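Side-chain contacts in DNA polymerase III, beta chain (Streptococcus pneumoniae, PDB 2AWA), which probably encircles DNA as a ring-shaped head-to-tail dimer and tethers DNA polymerases and other proteins to it, making replication processive: residues B[302-307]-B[311-316]; B[281-286]-B[358-363]; B[368-373]-B[379-384]. All blocks are in the same frame, centred on the assembly; numbering follows the deposited sequence.

Contact 1. Residues B[302-307]-B[311-316]; sequences VKLEIK and VSAHVH
The antiparallel beta hairpin of strands 302-307 and 310-317, in the C-terminal clamp domain, is joined here by alternating pairs. Lys303 faces His314 and Glu305 faces Ser312 as hydrogen-bonded pairs. Leu304-Ala313 and Ile306-Val311 are non-hydrogen-bonded pairs. Four backbone bonds zip the strands together. Glu305 N to Ser312 O is short at 2.8 Å and nearly straight, with 174° at the hydrogen. The other three, including His314 N to Lys303 O at 2.9 Å, are more bent.

The face bearing Lys303, Glu305, Ser312 and His314 is polar. Ser312 OG and His314 NE2 lie 2.9 Å apart in a hydrogen bond that either could donate. This bond ties the two side chains of one strand together and limits rotation of the ring. The ring starts from a CG anti to its own carbonyl carbon (chi1 -47°). That turn sets its CD2 edge toward Lys303 O, which lies in the ring plane. Glu305 reaches across from the other strand with an extended chain. Its carboxylate is only 23° from the plane of the ring, but OE1 stands 3.5 Å from His314 NE2 at a poor angle, so this is no hydrogen bond.

The opposite face is apolar. Ile306 and Val311 lie side by side, pointing the same way, with their CG2 atoms 4.1 Å apart. Leu304 CD2 meets Val311 CG1 at 4.0 Å. At the far end, the Val302 and Val315 side chains cross at about a right angle, with their CG2 atoms 4.0 Å apart; Val302 CG2 also touches Ala313 CB. Helix 280-294 covers Val302 and Val315 through Ala290, and Ile276 packs on Ile306 and Val311. One polar and one buried apolar face are typical of an amphipathic beta hairpin whose sheet is backed by a helix.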
ATOM      1  N   VAL B 302      24.272  15.674   6.156  1.00 60.99           N
ATOM      2  CA  VAL B 302      25.234  14.724   6.687  1.00 61.86           C
ATOM      3  C   VAL B 302      26.606  15.348   6.418  1.00 62.11           C
ATOM      4  O   VAL B 302      26.787  16.061   5.442  1.00 63.57           O
ATOM      5  CB  VAL B 302      25.093  13.322   5.982  1.00 61.04           C
ATOM      6  CG1 VAL B 302      25.569  13.371   4.525  1.00 61.92           C
ATOM      7  CG2 VAL B 302      25.847  12.242   6.725  1.00 65.04           C
ATOM      8  N   LYS B 303      27.546  15.103   7.315  1.00 63.44           N
ATOM      9  CA  LYS B 303      28.886  15.623   7.219  1.00 62.15           C
ATOM     10  C   LYS B 303      29.797  14.432   7.068  1.00 62.71           C
ATOM     11  O   LYS B 303      29.836  13.571   7.942  1.00 62.13           O
ATOM     12  CB  LYS B 303      29.238  16.415   8.481  1.00 61.99           C
ATOM     13  CG  LYS B 303      30.731  16.778   8.635  1.00 59.79           C
ATOM     14  CD  LYS B 303      30.967  18.125   9.361  1.00 61.96           C
ATOM     15  CE  LYS B 303      30.610  18.129  10.832  1.00 70.72           C
ATOM     16  NZ  LYS B 303      31.435  17.204  11.656  1.00 72.02           N
ATOM     17  N   LEU B 304      30.490  14.360   5.935  1.00 63.10           N
ATOM     18  CA  LEU B 304      31.538  13.375   5.748  1.00 64.94           C
ATOM     19  C   LEU B 304      32.818  13.993   6.230  1.00 65.87           C
ATOM     20  O   LEU B 304      33.145  15.120   5.842  1.00 67.21           O
ATOM     21  CB  LEU B 304      31.712  12.974   4.283  1.00 64.59           C
ATOM     22  CG  LEU B 304      30.920  11.788   3.774  1.00 69.15           C
ATOM     23  CD1 LEU B 304      31.451  11.368   2.419  1.00 73.39           C
ATOM     24  CD2 LEU B 304      31.005  10.638   4.754  1.00 75.87           C
ATOM     25  N   GLU B 305      33.523  13.261   7.085  1.00 66.50           N
ATOM     26  CA  GLU B 305      34.855  13.639   7.508  1.00 68.38           C
ATOM     27  C   GLU B 305      35.853  12.609   6.979  1.00 65.99           C
ATOM     28  O   GLU B 305      35.686  11.420   7.167  1.00 66.03           O
ATOM     29  CB  GLU B 305      34.906  13.729   9.033  1.00 69.92           C
ATOM     30  CG  GLU B 305      36.118  14.466   9.585  1.00 76.83           C
ATOM     31  CD  GLU B 305      36.456  14.021  11.001  1.00 91.43           C
ATOM     32  OE1 GLU B 305      35.514  13.832  11.805  1.00 98.92           O
ATOM     33  OE2 GLU B 305      37.659  13.846  11.308  1.00 98.66           O
ATOM     34  N   ILE B 306      36.879  13.073   6.290  1.00 65.13           N
ATOM     35  CA  ILE B 306      37.892  12.184   5.744  1.00 65.89           C
ATOM     36  C   ILE B 306      39.281  12.569   6.273  1.00 64.47           C
ATOM     37  O   ILE B 306      39.865  13.528   5.798  1.00 65.50           O
ATOM     38  CB  ILE B 306      37.871  12.248   4.200  1.00 67.09           C
ATOM     39  CG1 ILE B 306      36.446  12.002   3.677  1.00 65.72           C
ATOM     40  CG2 ILE B 306      38.844  11.231   3.597  1.00 67.77           C
ATOM     41  CD1 ILE B 306      36.129  12.765   2.443  1.00 62.93           C
ATOM     42  N   LYS B 307      39.789  11.830   7.253  1.00 63.36           N
ATOM     43  CA  LYS B 307      41.102  12.092   7.843  1.00 65.86           C
ATOM     44  C   LYS B 307      41.987  10.848   7.813  1.00 66.68           C
ATOM     45  O   LYS B 307      41.642   9.819   8.403  1.00 68.64           O
ATOM     46  CB  LYS B 307      40.970  12.576   9.296  1.00 66.49           C
ATOM     47  N   VAL B 311      37.123   7.410   6.844  1.00 60.63           N
ATOM     48  CA  VAL B 311      35.971   8.146   6.373  1.00 58.98           C
ATOM     49  C   VAL B 311      34.875   7.945   7.397  1.00 58.41           C
ATOM     50  O   VAL B 311      34.630   6.808   7.843  1.00 55.80           O
ATOM     51  CB  VAL B 311      35.508   7.607   5.005  1.00 59.48           C
ATOM     52  CG1 VAL B 311      34.206   8.237   4.588  1.00 59.35           C
ATOM     53  CG2 VAL B 311      36.594   7.827   3.952  1.00 61.65           C
ATOM     54  N   SER B 312      34.223   9.032   7.795  1.00 57.31           N
ATOM     55  CA  SER B 312      33.179   8.921   8.807  1.00 58.57           C
ATOM     56  C   SER B 312      32.053   9.885   8.539  1.00 59.25           C
ATOM     57  O   SER B 312      32.276  10.946   7.947  1.00 62.99           O
ATOM     58  CB  SER B 312      33.759   9.161  10.181  1.00 57.47           C
ATOM     59  OG  SER B 312      34.440  10.377  10.172  1.00 57.64           O
ATOM     60  N   ALA B 313      30.849   9.494   8.955  1.00 57.22           N
ATOM     61  CA  ALA B 313      29.631  10.301   8.793  1.00 56.39           C
ATOM     62  C   ALA B 313      29.121  10.786  10.141  1.00 57.05           C
ATOM     63  O   ALA B 313      29.077  10.015  11.132  1.00 54.15           O
ATOM     64  CB  ALA B 313      28.554   9.502   8.099  1.00 56.10           C
ATOM     65  N   HIS B 314      28.705  12.056  10.157  1.00 58.48           N
ATOM     66  CA  HIS B 314      28.223  12.710  11.360  1.00 57.53           C
ATOM     67  C   HIS B 314      26.984  13.551  11.105  1.00 56.94           C
ATOM     68  O   HIS B 314      26.934  14.348  10.166  1.00 55.72           O
ATOM     69  CB  HIS B 314      29.313  13.577  11.962  1.00 58.68           C
ATOM     70  CG  HIS B 314      30.641  12.891  12.049  1.00 65.23           C
ATOM     71  ND1 HIS B 314      31.140  12.388  13.231  1.00 55.12           N
ATOM     72  CD2 HIS B 314      31.574  12.627  11.099  1.00 62.96           C
ATOM     73  CE1 HIS B 314      32.320  11.840  13.006  1.00 58.76           C
ATOM     74  NE2 HIS B 314      32.604  11.964  11.720  1.00 65.76           N
ATOM     75  N   VAL B 315      25.988  13.348  11.962  1.00 56.43           N
ATOM     76  CA  VAL B 315      24.783  14.142  11.974  1.00 55.88           C
ATOM     77  C   VAL B 315      24.549  14.544  13.409  1.00 56.79           C
ATOM     78  O   VAL B 315      24.639  13.716  14.309  1.00 55.45           O
ATOM     79  CB  VAL B 315      23.551  13.332  11.490  1.00 55.76           C
ATOM     80  CG1 VAL B 315      22.273  14.181  11.591  1.00 50.36           C
ATOM     81  CG2 VAL B 315      23.760  12.809  10.039  1.00 57.89           C
ATOM     82  N   HIS B 316      24.242  15.811  13.623  1.00 57.68           N
ATOM     83  CA  HIS B 316      23.827  16.260  14.923  1.00 59.77           C
ATOM     84  C   HIS B 316      22.488  16.936  14.839  1.00 59.57           C
ATOM     85  O   HIS B 316      22.391  18.038  14.346  1.00 60.68           O
ATOM     86  CB  HIS B 316      24.822  17.237  15.524  1.00 58.73           C
ATOM     87  CG  HIS B 316      24.452  17.663  16.902  1.00 66.39           C
ATOM     88  ND1 HIS B 316      23.654  18.760  17.153  1.00 78.38           N
ATOM     89  CD2 HIS B 316      24.743  17.126  18.108  1.00 67.72           C
ATOM     90  CE1 HIS B 316      23.489  18.892  18.458  1.00 68.40           C
ATOM     91  NE2 HIS B 316      24.146  17.917  19.057  1.00 66.86           N
TER

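Contact 2. Residues B[281-286]-B[358-363]; sequences VNLRQS and VTISFI
Leu283 of helix 280-294 packs on Val358 and Ile360 of strand 357-362. This is a helix-on-sheet contact inside the C-terminal domain of the clamp.

The interaction across the two segments is apolar. One leucine branch does the work. CG of Leu283 stands anti to its backbone N (chi1 -176°), which carries CD2 toward the strand. The isoleucine answers with an extended arm. Its CG1 is anti to the carbonyl carbon, and CD1 continues the line with chi2 at 178°. Leu283 and Ile360 therefore reach toward each other and meet tip to tip. Val358 sits two residues earlier on the same side of the strand and offers CG1 to the same leucine methyl. All three residues are buried. The backbones stay well apart, with the CA atoms of Leu283 and Val358 separated by 9.1 Å.

Hydrogen bonds do not cross this contact. The helix keeps its own, such as Gln285 N to Val281 O at 3.0 Å. The strand is bonded within its sheet to Phe278 and Ile276 on one neighbour and to Val372 and Thr370 on the other.

Further apolar cover comes from Leu350 of helix 343-351, which touches both Leu283 and Val358, and from Phe278, which touches all three residues. At the centre, Leu283 CD2 lies 3.9 Å from Ile360 CD1 and 4.4 Å from Val358 CG1.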
ATOM      1  N   VAL B 281      26.102  -0.358  -2.035  1.00 60.34           N
ATOM      2  CA  VAL B 281      25.067  -0.759  -1.091  1.00 60.94           C
ATOM      3  C   VAL B 281      25.402  -0.284   0.308  1.00 61.62           C
ATOM      4  O   VAL B 281      24.560   0.307   0.971  1.00 64.35           O
ATOM      5  CB  VAL B 281      24.827  -2.271  -1.093  1.00 59.88           C
ATOM      6  CG1 VAL B 281      23.875  -2.646  -0.005  1.00 60.94           C
ATOM      7  CG2 VAL B 281      24.252  -2.716  -2.445  1.00 61.25           C
ATOM      8  N   ASN B 282      26.629  -0.528   0.753  1.00 63.17           N
ATOM      9  CA  ASN B 282      27.038  -0.156   2.107  1.00 62.34           C
ATOM     10  C   ASN B 282      26.955   1.321   2.308  1.00 61.99           C
ATOM     11  O   ASN B 282      26.531   1.764   3.347  1.00 63.70           O
ATOM     12  CB  ASN B 282      28.465  -0.602   2.404  1.00 62.55           C
ATOM     13  CG  ASN B 282      28.585  -2.088   2.551  1.00 67.90           C
ATOM     14  OD1 ASN B 282      27.577  -2.815   2.526  1.00 68.11           O
ATOM     15  ND2 ASN B 282      29.825  -2.569   2.698  1.00 72.33           N
ATOM     16  N   LEU B 283      27.366   2.096   1.313  1.00 63.13           N
ATOM     17  CA  LEU B 283      27.254   3.532   1.420  1.00 61.49           C
ATOM     18  C   LEU B 283      25.779   3.938   1.489  1.00 62.20           C
ATOM     19  O   LEU B 283      25.398   4.725   2.331  1.00 64.33           O
ATOM     20  CB  LEU B 283      27.988   4.215   0.274  1.00 60.97           C
ATOM     21  CG  LEU B 283      28.037   5.747   0.325  1.00 62.51           C
ATOM     22  CD1 LEU B 283      28.444   6.337   1.709  1.00 61.13           C
ATOM     23  CD2 LEU B 283      28.954   6.218  -0.755  1.00 61.87           C
ATOM     24  N   ARG B 284      24.935   3.371   0.642  1.00 64.78           N
ATOM     25  CA  ARG B 284      23.518   3.698   0.704  1.00 65.84           C
ATOM     26  C   ARG B 284      22.974   3.468   2.106  1.00 65.33           C
ATOM     27  O   ARG B 284      22.251   4.297   2.641  1.00 65.61           O
ATOM     28  CB  ARG B 284      22.688   2.893  -0.295  1.00 66.20           C
ATOM     29  CG  ARG B 284      21.297   3.502  -0.539  1.00 67.18           C
ATOM     30  CD  ARG B 284      20.438   2.654  -1.451  1.00 68.90           C
ATOM     31  NE  ARG B 284      20.049   1.420  -0.780  1.00 80.90           N
ATOM     32  CZ  ARG B 284      20.548   0.202  -1.017  1.00 85.76           C
ATOM     33  NH1 ARG B 284      21.474  -0.015  -1.947  1.00 89.91           N
ATOM     34  NH2 ARG B 284      20.098  -0.828  -0.308  1.00 86.68           N
ATOM     35  N   GLN B 285      23.320   2.353   2.717  1.00 64.84           N
ATOM     36  CA  GLN B 285      22.764   2.050   4.029  1.00 64.82           C
ATOM     37  C   GLN B 285      23.286   3.019   5.071  1.00 64.76           C
ATOM     38  O   GLN B 285      22.569   3.365   6.001  1.00 65.59           O
ATOM     39  CB  GLN B 285      23.042   0.607   4.406  1.00 65.70           C
ATOM     40  CG  GLN B 285      22.302  -0.377   3.482  1.00 66.87           C
ATOM     41  CD  GLN B 285      22.783  -1.806   3.599  1.00 66.12           C
ATOM     42  OE1 GLN B 285      23.818  -2.089   4.192  1.00 70.56           O
ATOM     43  NE2 GLN B 285      22.028  -2.716   3.015  1.00 69.95           N
ATOM     44  N   SER B 286      24.516   3.490   4.896  1.00 64.46           N
ATOM     45  CA  SER B 286      25.080   4.494   5.803  1.00 64.99           C
ATOM     46  C   SER B 286      24.388   5.838   5.682  1.00 65.32           C
ATOM     47  O   SER B 286      24.164   6.505   6.676  1.00 64.43           O
ATOM     48  CB  SER B 286      26.568   4.685   5.543  1.00 64.63           C
ATOM     49  OG  SER B 286      27.287   3.593   6.061  1.00 68.19           O
ATOM     50  N   VAL B 358      31.383   2.431  -6.354  1.00 57.26           N
ATOM     51  CA  VAL B 358      31.208   3.807  -6.804  1.00 58.20           C
ATOM     52  C   VAL B 358      32.436   4.633  -6.457  1.00 59.00           C
ATOM     53  O   VAL B 358      32.927   4.602  -5.329  1.00 57.88           O
ATOM     54  CB  VAL B 358      29.935   4.470  -6.206  1.00 57.78           C
ATOM     55  CG1 VAL B 358      29.996   4.556  -4.674  1.00 58.92           C
ATOM     56  CG2 VAL B 358      29.708   5.860  -6.802  1.00 57.10           C
ATOM     57  N   THR B 359      32.943   5.358  -7.444  1.00 59.92           N
ATOM     58  CA  THR B 359      34.010   6.301  -7.184  1.00 61.09           C
ATOM     59  C   THR B 359      33.468   7.713  -7.096  1.00 61.17           C
ATOM     60  O   THR B 359      32.906   8.213  -8.056  1.00 64.28           O
ATOM     61  CB  THR B 359      35.057   6.221  -8.251  1.00 59.51           C
ATOM     62  OG1 THR B 359      35.673   4.938  -8.157  1.00 64.13           O
ATOM     63  CG2 THR B 359      36.106   7.294  -8.044  1.00 57.62           C
ATOM     64  N   ILE B 360      33.656   8.345  -5.941  1.00 60.05           N
ATOM     65  CA  ILE B 360      33.269   9.738  -5.725  1.00 58.68           C
ATOM     66  C   ILE B 360      34.503  10.624  -5.652  1.00 56.32           C
ATOM     67  O   ILE B 360      35.429  10.329  -4.929  1.00 55.85           O
ATOM     68  CB  ILE B 360      32.480   9.908  -4.410  1.00 58.28           C
ATOM     69  CG1 ILE B 360      31.352   8.882  -4.319  1.00 57.00           C
ATOM     70  CG2 ILE B 360      31.910  11.311  -4.315  1.00 57.24           C
ATOM     71  CD1 ILE B 360      30.553   8.955  -3.000  1.00 61.33           C
ATOM     72  N   SER B 361      34.492  11.728  -6.382  1.00 56.65           N
ATOM     73  CA  SER B 361      35.654  12.594  -6.486  1.00 56.76           C
ATOM     74  C   SER B 361      35.298  14.011  -6.078  1.00 58.36           C
ATOM     75  O   SER B 361      34.246  14.523  -6.462  1.00 61.94           O
ATOM     76  CB  SER B 361      36.177  12.574  -7.915  1.00 56.78           C
ATOM     77  OG  SER B 361      36.355  11.246  -8.347  1.00 54.17           O
ATOM     78  N   PHE B 362      36.193  14.649  -5.331  1.00 57.42           N
ATOM     79  CA  PHE B 362      35.895  15.909  -4.670  1.00 57.85           C
ATOM     80  C   PHE B 362      36.917  16.970  -5.016  1.00 58.97           C
ATOM     81  O   PHE B 362      38.022  16.662  -5.448  1.00 62.29           O
ATOM     82  CB  PHE B 362      35.971  15.748  -3.154  1.00 58.14           C
ATOM     83  CG  PHE B 362      35.004  14.784  -2.575  1.00 52.92           C
ATOM     84  CD1 PHE B 362      33.714  15.165  -2.292  1.00 62.68           C
ATOM     85  CD2 PHE B 362      35.406  13.514  -2.219  1.00 57.15           C
ATOM     86  CE1 PHE B 362      32.831  14.281  -1.689  1.00 57.53           C
ATOM     87  CE2 PHE B 362      34.533  12.638  -1.632  1.00 55.74           C
ATOM     88  CZ  PHE B 362      33.242  13.023  -1.371  1.00 52.53           C
ATOM     89  N   ILE B 363      36.546  18.222  -4.780  1.00 60.01           N
ATOM     90  CA  ILE B 363      37.460  19.346  -4.917  1.00 62.56           C
ATOM     91  C   ILE B 363      37.682  20.042  -3.581  1.00 63.35           C
ATOM     92  O   ILE B 363      38.813  20.207  -3.133  1.00 65.26           O
ATOM     93  CB  ILE B 363      36.931  20.373  -5.906  1.00 62.84           C
ATOM     94  CG1 ILE B 363      36.648  19.686  -7.251  1.00 66.57           C
ATOM     95  CG2 ILE B 363      37.922  21.539  -6.015  1.00 66.77           C
ATOM     96  CD1 ILE B 363      36.923  20.530  -8.496  1.00 67.62           C
TER

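Contact 3. Residues B[368-373]-B[379-384]; sequences PFTLVP and DFMQLI
Phe369 and Ile384 pair at one end of an antiparallel hairpin, and Leu371 pairs with Gln382 further along. Both are hydrogen-bonded pairs. Phe369 N donates to Ile384 O at 2.9 Å, and Ile384 N donates in turn to Phe369 O. Leu371 N reaches Gln382 O at 3.0 Å from above the carbonyl plane, 40° out of it. Gln382 N bonds back to Leu371 O at 3.1 Å.

Leu371 O has a second donor, a water that donates to it at 2.9 Å. That water also gives a weak bond to Phe380 O and accepts from Gln382 NE2. It sits over the centre of one face of the Phe380 ring, 3.5 Å above the plane. The Gln382 amide nitrogen also donates to Ser349 O of helix 343-351, which fixes the end of the side chain.

Apolar groups fill the same face. Ile384 CB lies over the Phe369 ring in a CH-pi contact, 4.0 Å from its centroid. The ring is swung there by a CG placed between its backbone N and carbonyl carbon (chi1 61°). Ile384 CD1 also meets Leu371 CD1. On the other face, Thr370 CG2 touches Leu383 CD2 and SE of selenomethionine Met381. Strand 379-384 bonds on its far edge to strand 196-203, so this beta hairpin belongs to a continuous antiparallel sheet bridging two domains of the sliding clamp.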
ATOM      1  N   PRO B 368      30.953  21.450  -6.095  1.00 57.89           N
ATOM      2  CA  PRO B 368      30.269  20.204  -6.432  1.00 58.51           C
ATOM      3  C   PRO B 368      31.209  19.044  -6.557  1.00 59.41           C
ATOM      4  O   PRO B 368      32.333  19.242  -6.985  1.00 59.80           O
ATOM      5  CB  PRO B 368      29.626  20.524  -7.776  1.00 57.19           C
ATOM      6  CG  PRO B 368      29.316  21.950  -7.666  1.00 54.65           C
ATOM      7  CD  PRO B 368      30.469  22.562  -6.925  1.00 54.79           C
ATOM      8  N   PHE B 369      30.754  17.851  -6.176  1.00 59.90           N
ATOM      9  CA  PHE B 369      31.564  16.655  -6.351  1.00 60.04           C
ATOM     10  C   PHE B 369      30.950  15.656  -7.356  1.00 58.90           C
ATOM     11  O   PHE B 369      29.769  15.730  -7.640  1.00 58.14           O
ATOM     12  CB  PHE B 369      31.873  16.029  -4.991  1.00 60.84           C
ATOM     13  CG  PHE B 369      30.685  15.600  -4.204  1.00 60.86           C
ATOM     14  CD1 PHE B 369      30.197  14.303  -4.310  1.00 65.35           C
ATOM     15  CD2 PHE B 369      30.109  16.449  -3.265  1.00 68.15           C
ATOM     16  CE1 PHE B 369      29.101  13.870  -3.514  1.00 61.16           C
ATOM     17  CE2 PHE B 369      29.011  16.023  -2.462  1.00 62.08           C
ATOM     18  CZ  PHE B 369      28.516  14.745  -2.593  1.00 59.88           C
ATOM     19  N   THR B 370      31.755  14.755  -7.924  1.00 58.03           N
ATOM     20  CA  THR B 370      31.239  13.818  -8.941  1.00 57.79           C
ATOM     21  C   THR B 370      31.123  12.385  -8.419  1.00 58.01           C
ATOM     22  O   THR B 370      31.864  12.001  -7.539  1.00 56.50           O
ATOM     23  CB  THR B 370      32.127  13.779 -10.188  1.00 56.18           C
ATOM     24  OG1 THR B 370      33.439  13.359  -9.825  1.00 57.57           O
ATOM     25  CG2 THR B 370      32.206  15.128 -10.831  1.00 53.76           C
ATOM     26  N   LEU B 371      30.195  11.606  -8.977  1.00 57.53           N
ATOM     27  CA  LEU B 371      30.097  10.174  -8.686  1.00 56.50           C
ATOM     28  C   LEU B 371      29.950   9.398  -9.982  1.00 55.38           C
ATOM     29  O   LEU B 371      29.053   9.702 -10.772  1.00 55.71           O
ATOM     30  CB  LEU B 371      28.865   9.833  -7.861  1.00 56.92           C
ATOM     31  CG  LEU B 371      28.531  10.473  -6.534  1.00 62.21           C
ATOM     32  CD1 LEU B 371      27.886  11.848  -6.722  1.00 72.14           C
ATOM     33  CD2 LEU B 371      27.589   9.538  -5.830  1.00 65.32           C
ATOM     34  N   VAL B 372      30.776   8.367 -10.155  1.00 54.70           N
ATOM     35  CA  VAL B 372      30.694   7.451 -11.304  1.00 54.95           C
ATOM     36  C   VAL B 372      30.694   6.005 -10.821  1.00 54.11           C
ATOM     37  O   VAL B 372      31.201   5.710  -9.739  1.00 51.94           O
ATOM     38  CB  VAL B 372      31.890   7.618 -12.296  1.00 52.59           C
ATOM     39  CG1 VAL B 372      31.979   9.049 -12.810  1.00 50.46           C
ATOM     40  CG2 VAL B 372      33.193   7.231 -11.637  1.00 51.31           C
ATOM     41  N   PRO B 373      30.128   5.099 -11.624  1.00 54.80           N
ATOM     42  CA  PRO B 373      30.320   3.696 -11.317  1.00 56.50           C
ATOM     43  C   PRO B 373      31.769   3.309 -11.539  1.00 57.67           C
ATOM     44  O   PRO B 373      32.378   3.693 -12.547  1.00 55.89           O
ATOM     45  CB  PRO B 373      29.388   2.968 -12.292  1.00 55.41           C
ATOM     46  CG  PRO B 373      29.065   3.937 -13.348  1.00 55.34           C
ATOM     47  CD  PRO B 373      29.281   5.311 -12.804  1.00 55.82           C
ATOM     48  N   ASP B 379      29.510   5.634 -19.607  1.00 62.52           N
ATOM     49  CA  ASP B 379      29.715   7.085 -19.509  1.00 60.61           C
ATOM     50  C   ASP B 379      28.549   7.725 -18.735  1.00 60.06           C
ATOM     51  O   ASP B 379      27.724   8.479 -19.270  1.00 57.29           O
ATOM     52  CB  ASP B 379      29.871   7.700 -20.901  1.00 60.48           C
ATOM     53  CG  ASP B 379      30.461   9.098 -20.859  1.00 61.16           C
ATOM     54  OD1 ASP B 379      30.329   9.782 -19.814  1.00 67.03           O
ATOM     55  OD2 ASP B 379      31.060   9.515 -21.868  1.00 57.96           O
ATOM     56  N   PHE B 380      28.501   7.384 -17.455  1.00 60.21           N
ATOM     57  CA  PHE B 380      27.400   7.746 -16.577  1.00 59.70           C
ATOM     58  C   PHE B 380      28.001   8.523 -15.424  1.00 59.17           C
ATOM     59  O   PHE B 380      28.776   7.984 -14.645  1.00 58.15           O
ATOM     60  CB  PHE B 380      26.643   6.492 -16.110  1.00 58.55           C
ATOM     61  CG  PHE B 380      25.547   6.765 -15.110  1.00 61.08           C
ATOM     62  CD1 PHE B 380      24.819   7.959 -15.143  1.00 55.31           C
ATOM     63  CD2 PHE B 380      25.238   5.819 -14.129  1.00 55.47           C
ATOM     64  CE1 PHE B 380      23.828   8.206 -14.214  1.00 58.39           C
ATOM     65  CE2 PHE B 380      24.236   6.057 -13.211  1.00 56.38           C
ATOM     66  CZ  PHE B 380      23.529   7.255 -13.247  1.00 56.99           C
HETATM   67  N   MSE B 381      27.617   9.794 -15.352  1.00 60.92           N
HETATM   68  CA  MSE B 381      28.277  10.833 -14.574  1.00 62.50           C
HETATM   69  C   MSE B 381      27.229  11.609 -13.747  1.00 60.45           C
HETATM   70  O   MSE B 381      26.194  11.999 -14.262  1.00 59.60           O
HETATM   71  CB  MSE B 381      28.951  11.772 -15.582  1.00 66.76           C
HETATM   72  CG  MSE B 381      29.199  13.217 -15.126  1.00 79.72           C
HETATM   73 SE   MSE B 381      30.681  13.272 -13.878  1.00112.69          SE
HETATM   74  CE  MSE B 381      32.218  12.752 -15.149  1.00103.94           C
ATOM     75  N   GLN B 382      27.487  11.825 -12.467  1.00 60.10           N
ATOM     76  CA  GLN B 382      26.582  12.606 -11.637  1.00 59.63           C
ATOM     77  C   GLN B 382      27.350  13.631 -10.838  1.00 58.80           C
ATOM     78  O   GLN B 382      28.544  13.470 -10.612  1.00 57.10           O
ATOM     79  CB  GLN B 382      25.797  11.706 -10.691  1.00 60.30           C
ATOM     80  CG  GLN B 382      24.944  10.702 -11.404  1.00 58.75           C
ATOM     81  CD  GLN B 382      24.233   9.777 -10.459  1.00 57.00           C
ATOM     82  OE1 GLN B 382      23.257  10.159  -9.825  1.00 61.71           O
ATOM     83  NE2 GLN B 382      24.709   8.543 -10.366  1.00 58.61           N
ATOM     84  N   LEU B 383      26.627  14.670 -10.418  1.00 59.75           N
ATOM     85  CA  LEU B 383      27.156  15.808  -9.663  1.00 60.66           C
ATOM     86  C   LEU B 383      26.228  16.148  -8.506  1.00 59.02           C
ATOM     87  O   LEU B 383      25.018  16.108  -8.654  1.00 55.08           O
ATOM     88  CB  LEU B 383      27.219  17.065 -10.529  1.00 60.55           C
ATOM     89  CG  LEU B 383      28.363  17.306 -11.466  1.00 68.23           C
ATOM     90  CD1 LEU B 383      28.100  18.598 -12.203  1.00 72.50           C
ATOM     91  CD2 LEU B 383      29.652  17.389 -10.696  1.00 76.26           C
ATOM     92  N   ILE B 384      26.824  16.547  -7.390  1.00 58.30           N
ATOM     93  CA  ILE B 384      26.095  16.954  -6.214  1.00 59.11           C
ATOM     94  C   ILE B 384      26.770  18.168  -5.613  1.00 59.12           C
ATOM     95  O   ILE B 384      27.973  18.162  -5.343  1.00 60.70           O
ATOM     96  CB  ILE B 384      26.062  15.847  -5.153  1.00 59.41           C
ATOM     97  CG1 ILE B 384      25.227  14.678  -5.658  1.00 62.86           C
ATOM     98  CG2 ILE B 384      25.456  16.376  -3.879  1.00 55.39           C
ATOM     99  CD1 ILE B 384      25.274  13.473  -4.763  1.00 70.39           C
TER
HETATM  100  O   HOH W   1      27.115   7.938 -11.913  1.00 38.53           O

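How the contacts relate
All three contacts lie in the C-terminal domain. Contact 1 comes within the chain loop closed by contact 2, and contact 3 follows both. Contacts 2 and 3 have centres about 10 Å apart and share a sheet, where strands 357-362 and 369-373 are neighbours; Ser361 N to Thr370 O, at 2.9 Å, is a probable hydrogen bond between them. Contact 1 belongs to a separate four-stranded sheet. Its centre is about 12 Å from that of contact 2 and about 20 Å from that of contact 3. Helix 280-294 packs on both sheets. Helix 280-294 thus links the hairpin of contact 1 to the sheet that joins this domain to its neighbour.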